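Local coordinates for thioredoxin-like protein (Klebsiella pneumoniae subsp. pneumoniae MGH 78578, PDB 3TY1) that probably binds carbohydrate, as a putative aldose 1-epimerase of the galactose mutarotase-like clan whose reaction is not established, at residues G76-M81 / Y349-H353. Numbering follows the deposited sequence.
Sequences GFGSRM and YTLLH
F77 lays its ring over the imidazole of H353 in an offset stack, centroids 4.3 Å apart and planes only 12° from parallel. The pair lies at the turn end of the packing between two antiparallel sheets in the beta-supersandwich of this aldose-epimerase-like protein: 79-81 is an outermost strand of a six-stranded sheet, and 342-352 belongs to a ten-stranded one. F77 sits in the type I' turn G76-S79 that joins strands 70-76 and 79-81; backbone bonds run both ways between G76 and S79. H353 follows the end of its strand, where its main-chain N is held by Q357 in helix 355-369. Its CG lies between backbone N and carbonyl carbon (chi1 57°), which, with chi2 near 90°, turns a face of the ring to F77. F77 CB lies over the same face, a CH-pi contact 4.0 Å from the H353 centroid.

Deeper between the sheets, L351 divides its branches. CD1 meets M81 CG at 3.6 Å, while CD2 abuts the turn carbonyl, 3.2 Å from G76 O. M81, a selenomethionine, passes L351 in the opposing direction; with its chain extended beyond CG, CE reaches the backbone of the opposite strand, 3.3 Å from L351 N. Its selenium approaches the Y349 ring obliquely, and F190 of strand 189-198 packs against both residues. Beside L351 CD1, a water links the two strands, 2.7 Å from S79 OG and donating to L352 O at 2.8 Å.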
loop_
_atom_site.group_PDB
_atom_site.type_symbol
_atom_site.label_atom_id
_atom_site.label_comp_id
_atom_site.label_asym_id
_atom_site.label_seq_id
_atom_site.Cartn_x
_atom_site.Cartn_y
_atom_site.Cartn_z
ATOM N N GLY A 76 -34.092 2.859 5.268
ATOM C CA GLY A 76 -35.461 2.469 5.004
ATOM C C GLY A 76 -36.405 2.958 6.077
ATOM O O GLY A 76 -35.977 3.424 7.146
ATOM N N PHE A 77 -37.688 2.868 5.775
ATOM C CA PHE A 77 -38.748 3.211 6.710
ATOM C C PHE A 77 -38.601 4.607 7.343
ATOM O O PHE A 77 -38.945 4.790 8.507
ATOM C CB PHE A 77 -38.837 2.115 7.777
ATOM C CG PHE A 77 -39.052 0.731 7.201
ATOM C CD1 PHE A 77 -40.340 0.294 6.877
ATOM C CD2 PHE A 77 -37.966 -0.122 6.944
ATOM C CE1 PHE A 77 -40.556 -0.993 6.356
ATOM C CE2 PHE A 77 -38.166 -1.404 6.396
ATOM C CZ PHE A 77 -39.477 -1.839 6.104
ATOM N N GLY A 78 -38.066 5.562 6.592
ATOM C CA GLY A 78 -37.888 6.935 7.072
ATOM C C GLY A 78 -36.715 7.128 8.024
ATOM O O GLY A 78 -36.634 8.133 8.708
ATOM N N SER A 79 -35.789 6.176 8.067
ATOM C CA SER A 79 -34.671 6.247 9.001
ATOM C C SER A 79 -33.453 5.574 8.366
ATOM O O SER A 79 -33.437 5.261 7.156
ATOM C CB SER A 79 -35.082 5.593 10.343
ATOM O OG SER A 79 -34.088 5.710 11.365
ATOM N N ARG A 80 -32.429 5.366 9.176
ATOM C CA ARG A 80 -31.217 4.697 8.712
ATOM C C ARG A 80 -30.399 4.204 9.857
ATOM O O ARG A 80 -30.522 4.714 10.966
ATOM C CB ARG A 80 -30.318 5.637 7.900
ATOM C CG ARG A 80 -29.613 6.691 8.701
ATOM C CD ARG A 80 -28.424 7.345 7.978
ATOM N NE ARG A 80 -27.810 8.248 8.964
ATOM C CZ ARG A 80 -26.731 9.014 8.776
ATOM N NH1 ARG A 80 -26.052 8.997 7.638
ATOM N NH2 ARG A 80 -26.318 9.791 9.769
HETATM N N MSE A 81 -29.540 3.229 9.556
HETATM C CA MSE A 81 -28.488 2.813 10.447
HETATM C C MSE A 81 -27.215 3.303 9.762
HETATM O O MSE A 81 -26.886 2.897 8.635
HETATM C CB MSE A 81 -28.424 1.288 10.621
HETATM C CG MSE A 81 -29.711 0.616 11.115
HETATM SE SE MSE A 81 -29.320 -1.303 11.362
HETATM C CE MSE A 81 -31.146 -1.755 11.584
ATOM N N TYR A 349 -30.135 -7.547 13.233
ATOM C CA TYR A 349 -30.251 -6.089 13.289
ATOM C C TYR A 349 -31.634 -5.687 12.799
ATOM O O TYR A 349 -32.083 -6.132 11.715
ATOM C CB TYR A 349 -29.213 -5.459 12.364
ATOM C CG TYR A 349 -27.789 -5.600 12.793
ATOM C CD1 TYR A 349 -27.099 -6.826 12.676
ATOM C CD2 TYR A 349 -27.111 -4.519 13.337
ATOM C CE1 TYR A 349 -25.762 -6.949 13.099
ATOM C CE2 TYR A 349 -25.769 -4.625 13.757
ATOM C CZ TYR A 349 -25.113 -5.851 13.637
ATOM O OH TYR A 349 -23.799 -5.936 14.045
ATOM N N THR A 350 -32.347 -4.903 13.608
ATOM C CA THR A 350 -33.685 -4.515 13.262
ATOM C C THR A 350 -33.793 -2.997 13.290
ATOM O O THR A 350 -33.442 -2.344 14.291
ATOM C CB THR A 350 -34.729 -5.112 14.221
ATOM O OG1 THR A 350 -34.535 -6.533 14.344
ATOM C CG2 THR A 350 -36.164 -4.806 13.736
ATOM N N LEU A 351 -34.331 -2.448 12.219
ATOM C CA LEU A 351 -34.615 -1.026 12.133
ATOM C C LEU A 351 -36.051 -0.833 12.674
ATOM O O LEU A 351 -37.058 -1.261 12.075
ATOM C CB LEU A 351 -34.451 -0.523 10.692
ATOM C CG LEU A 351 -34.401 1.020 10.545
ATOM C CD1 LEU A 351 -33.223 1.559 11.352
ATOM C CD2 LEU A 351 -34.288 1.456 9.094
ATOM N N LEU A 352 -36.123 -0.198 13.837
ATOM C CA LEU A 352 -37.364 0.026 14.562
ATOM C C LEU A 352 -37.918 1.355 14.065
ATOM O O LEU A 352 -37.220 2.393 14.090
ATOM C CB LEU A 352 -37.063 0.047 16.070
ATOM C CG LEU A 352 -36.198 -1.103 16.674
ATOM C CD1 LEU A 352 -35.808 -0.777 18.105
ATOM C CD2 LEU A 352 -36.893 -2.471 16.579
ATOM N N HIS A 353 -39.134 1.338 13.516
ATOM C CA HIS A 353 -39.660 2.546 12.831
ATOM C C HIS A 353 -41.031 2.987 13.343
ATOM O O HIS A 353 -41.705 3.759 12.684
ATOM C CB HIS A 353 -39.658 2.354 11.310
ATOM C CG HIS A 353 -40.444 1.163 10.830
ATOM N ND1 HIS A 353 -41.781 1.234 10.507
ATOM C CD2 HIS A 353 -40.072 -0.122 10.609
ATOM C CE1 HIS A 353 -42.200 0.037 10.116
ATOM N NE2 HIS A 353 -41.182 -0.806 10.175
HETATM O O HOH W 1 -35.069 3.651 12.872
#